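PDB 3FRM: uncharacterized conserved protein from Staphylococcus epidermidis, which is of unknown function but contains a GNAT acetyltransferase-type domain and probably belongs to that superfamily. Local coordinates for residues Trp42-Met47 with Leu72-Pro77. Residues are numbered along the deposited sequence; the frame is centred on the assembly and turned at random.
Sequences WIYKTM and LSFSFP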
loop_
_atom_site.group_PDB
_atom_site.type_symbol
_atom_site.label_atom_id
_atom_site.label_comp_id
_atom_site.label_asym_id
_atom_site.label_seq_id
_atom_site.Cartn_x
_atom_site.Cartn_y
_atom_site.Cartn_z
ATOM N N TRP A 42 -22.247 -9.025 3.158
ATOM C CA TRP A 42 -23.190 -8.143 2.571
ATOM C C TRP A 42 -22.440 -7.100 1.719
ATOM O O TRP A 42 -21.500 -6.499 2.209
ATOM C CB TRP A 42 -23.909 -7.379 3.677
ATOM C CG TRP A 42 -25.031 -8.046 4.283
ATOM C CD1 TRP A 42 -25.101 -9.377 4.709
ATOM C CD2 TRP A 42 -26.252 -7.429 4.688
ATOM N NE1 TRP A 42 -26.329 -9.604 5.308
ATOM C CE2 TRP A 42 -27.044 -8.433 5.324
ATOM C CE3 TRP A 42 -26.755 -6.139 4.583
ATOM C CZ2 TRP A 42 -28.318 -8.177 5.824
ATOM C CZ3 TRP A 42 -28.024 -5.898 5.081
ATOM C CH2 TRP A 42 -28.795 -6.915 5.678
ATOM N N ILE A 43 -22.876 -6.892 0.474
ATOM C CA ILE A 43 -22.339 -5.847 -0.392
ATOM C C ILE A 43 -23.415 -4.750 -0.457
ATOM O O ILE A 43 -24.443 -4.938 -1.068
ATOM C CB ILE A 43 -22.086 -6.367 -1.802
ATOM C CG1 ILE A 43 -21.370 -7.734 -1.799
ATOM C CG2 ILE A 43 -21.292 -5.351 -2.686
ATOM C CD1 ILE A 43 -20.016 -7.732 -1.188
ATOM N N TYR A 44 -23.200 -3.600 0.167
ATOM C CA TYR A 44 -24.193 -2.524 0.048
ATOM C C TYR A 44 -24.127 -1.884 -1.338
ATOM O O TYR A 44 -23.047 -1.724 -1.902
ATOM C CB TYR A 44 -23.994 -1.423 1.099
ATOM C CG TYR A 44 -24.455 -1.752 2.507
ATOM C CD1 TYR A 44 -25.808 -1.844 2.825
ATOM C CD2 TYR A 44 -23.547 -1.927 3.523
ATOM C CE1 TYR A 44 -26.238 -2.129 4.089
ATOM C CE2 TYR A 44 -23.994 -2.212 4.852
ATOM C CZ TYR A 44 -25.324 -2.321 5.096
ATOM O OH TYR A 44 -25.733 -2.579 6.359
ATOM N N LYS A 45 -25.293 -1.505 -1.854
ATOM C CA LYS A 45 -25.417 -0.677 -3.020
ATOM C C LYS A 45 -25.733 0.774 -2.639
ATOM O O LYS A 45 -25.232 1.711 -3.271
ATOM C CB LYS A 45 -26.475 -1.265 -3.930
ATOM C CG LYS A 45 -25.905 -2.499 -4.643
ATOM C CD LYS A 45 -26.939 -3.550 -5.048
ATOM C CE LYS A 45 -27.489 -3.265 -6.427
ATOM N NZ LYS A 45 -28.772 -4.006 -6.603
ATOM N N THR A 46 -26.511 0.967 -1.582
ATOM C CA THR A 46 -26.700 2.311 -1.021
ATOM C C THR A 46 -26.364 2.352 0.477
ATOM O O THR A 46 -26.554 1.397 1.187
ATOM C CB THR A 46 -28.103 2.859 -1.290
ATOM O OG1 THR A 46 -29.048 1.870 -0.865
ATOM C CG2 THR A 46 -28.286 3.102 -2.771
HETATM N N MSE A 47 -25.864 3.486 0.931
HETATM C CA MSE A 47 -25.492 3.723 2.322
HETATM C C MSE A 47 -26.604 3.562 3.323
HETATM O O MSE A 47 -27.551 4.326 3.305
HETATM C CB MSE A 47 -24.981 5.160 2.482
HETATM C CG MSE A 47 -23.498 5.301 2.292
HETATM SE SE MSE A 47 -22.388 4.455 3.716
HETATM C CE MSE A 47 -20.701 5.009 2.850
ATOM N N LEU A 72 -18.599 -11.226 10.944
ATOM C CA LEU A 72 -19.532 -10.300 10.373
ATOM C C LEU A 72 -18.781 -9.433 9.354
ATOM O O LEU A 72 -17.647 -9.040 9.604
ATOM C CB LEU A 72 -20.118 -9.389 11.460
ATOM C CG LEU A 72 -20.996 -9.870 12.585
ATOM C CD1 LEU A 72 -21.658 -8.623 13.238
ATOM C CD2 LEU A 72 -22.061 -10.797 12.049
ATOM N N SER A 73 -19.410 -9.107 8.228
ATOM C CA SER A 73 -18.736 -8.281 7.281
ATOM C C SER A 73 -19.623 -7.548 6.250
ATOM O O SER A 73 -20.628 -8.066 5.824
ATOM C CB SER A 73 -17.641 -9.103 6.618
ATOM O OG SER A 73 -18.175 -10.006 5.715
ATOM N N PHE A 74 -19.202 -6.352 5.854
ATOM C CA PHE A 74 -19.935 -5.527 4.943
ATOM C C PHE A 74 -18.960 -4.764 4.093
ATOM O O PHE A 74 -17.874 -4.409 4.552
ATOM C CB PHE A 74 -20.792 -4.509 5.727
ATOM C CG PHE A 74 -21.677 -5.147 6.820
ATOM C CD1 PHE A 74 -23.017 -5.392 6.592
ATOM C CD2 PHE A 74 -21.145 -5.518 8.049
ATOM C CE1 PHE A 74 -23.836 -5.981 7.599
ATOM C CE2 PHE A 74 -21.952 -6.130 9.041
ATOM C CZ PHE A 74 -23.289 -6.339 8.817
ATOM N N SER A 75 -19.356 -4.538 2.838
ATOM C CA SER A 75 -18.743 -3.576 1.941
ATOM C C SER A 75 -19.730 -2.474 1.780
ATOM O O SER A 75 -20.915 -2.759 1.741
ATOM C CB SER A 75 -18.607 -4.145 0.557
ATOM O OG SER A 75 -17.754 -5.192 0.647
ATOM N N PHE A 76 -19.229 -1.261 1.553
ATOM C CA PHE A 76 -20.075 -0.121 1.359
ATOM C C PHE A 76 -20.065 0.312 -0.116
ATOM O O PHE A 76 -19.408 -0.301 -0.952
ATOM C CB PHE A 76 -19.695 0.996 2.360
ATOM C CG PHE A 76 -20.028 0.659 3.784
ATOM C CD1 PHE A 76 -21.268 0.908 4.285
ATOM C CD2 PHE A 76 -19.099 0.057 4.610
ATOM C CE1 PHE A 76 -21.592 0.557 5.625
ATOM C CE2 PHE A 76 -19.391 -0.292 5.905
ATOM C CZ PHE A 76 -20.652 -0.042 6.424
ATOM N N PRO A 77 -20.835 1.341 -0.463
ATOM C CA PRO A 77 -20.965 1.611 -1.906
ATOM C C PRO A 77 -19.660 2.105 -2.536
ATOM O O PRO A 77 -18.869 2.795 -1.906
ATOM C CB PRO A 77 -22.006 2.706 -1.953
ATOM C CG PRO A 77 -22.820 2.451 -0.583
ATOM C CD PRO A 77 -21.776 2.110 0.377
HETATM O O HOH W 1 -20.429 -2.531 -1.791
#
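Over one face of the Trp42 indole lies CE1 of Phe74, 3.9 Å above the plane and displaced toward the rim; the two planes stand at 63°, an offset edge-to-face pair in which Phe74 supplies the edge. The Tyr44 ring has Ser75 O at its edge, near its plane, and meets two phenylalanines obliquely. Its plane is nearly parallel to those of Phe74 and Phe76, yet both pairs are slid so far apart that overlap is slight, with centroids 6.0 Å apart for Tyr44 and Phe74 and 5.3 Å for Tyr44 and Phe76. In Tyr44, CG stands anti to the carbonyl carbon (chi1 -76°), beside the backbone N that binds Ser75 O, which brings the ring edge to that same oxygen. Tyr44 and Phe76 run side by side, and Trp42, Tyr44, Phe74 and Phe76 together form an aromatic cluster. Helix 50-66 packs against it: Trp53 makes an edge-to-face contact with Phe74, and Asp56 hydrogen-bonds the Tyr44 hydroxyl. This helix connects strands 41-44 and 72-75 in a beta-alpha-beta crossover. The strands are neighbours, with Trp42 paired to Phe74 and Ile43 to Ser75 in parallel bridges and local axes 4.8 Å apart. Three backbone bonds set the register: Trp42 N donates to Ser73 O, Ser75 N to Trp42 O, and Tyr44 N to Ser75 O at 2.9 Å. Pro77, next in register, has no N-H for Tyr44 O; a water donates to both Tyr44 O and Phe76 O, bridging the two segments. After the strand, the bent side chain of selenomethionine Met47 (chi2 -68°) crosses Phe76 at about a right angle, an oblique Met-aromatic contact with SE 3.8 Å from Phe76 CD1. Its methyl CE also meets Pro77 CD at 4.0 Å, while Pro77 CG packs 3.6 Å from Met47 N.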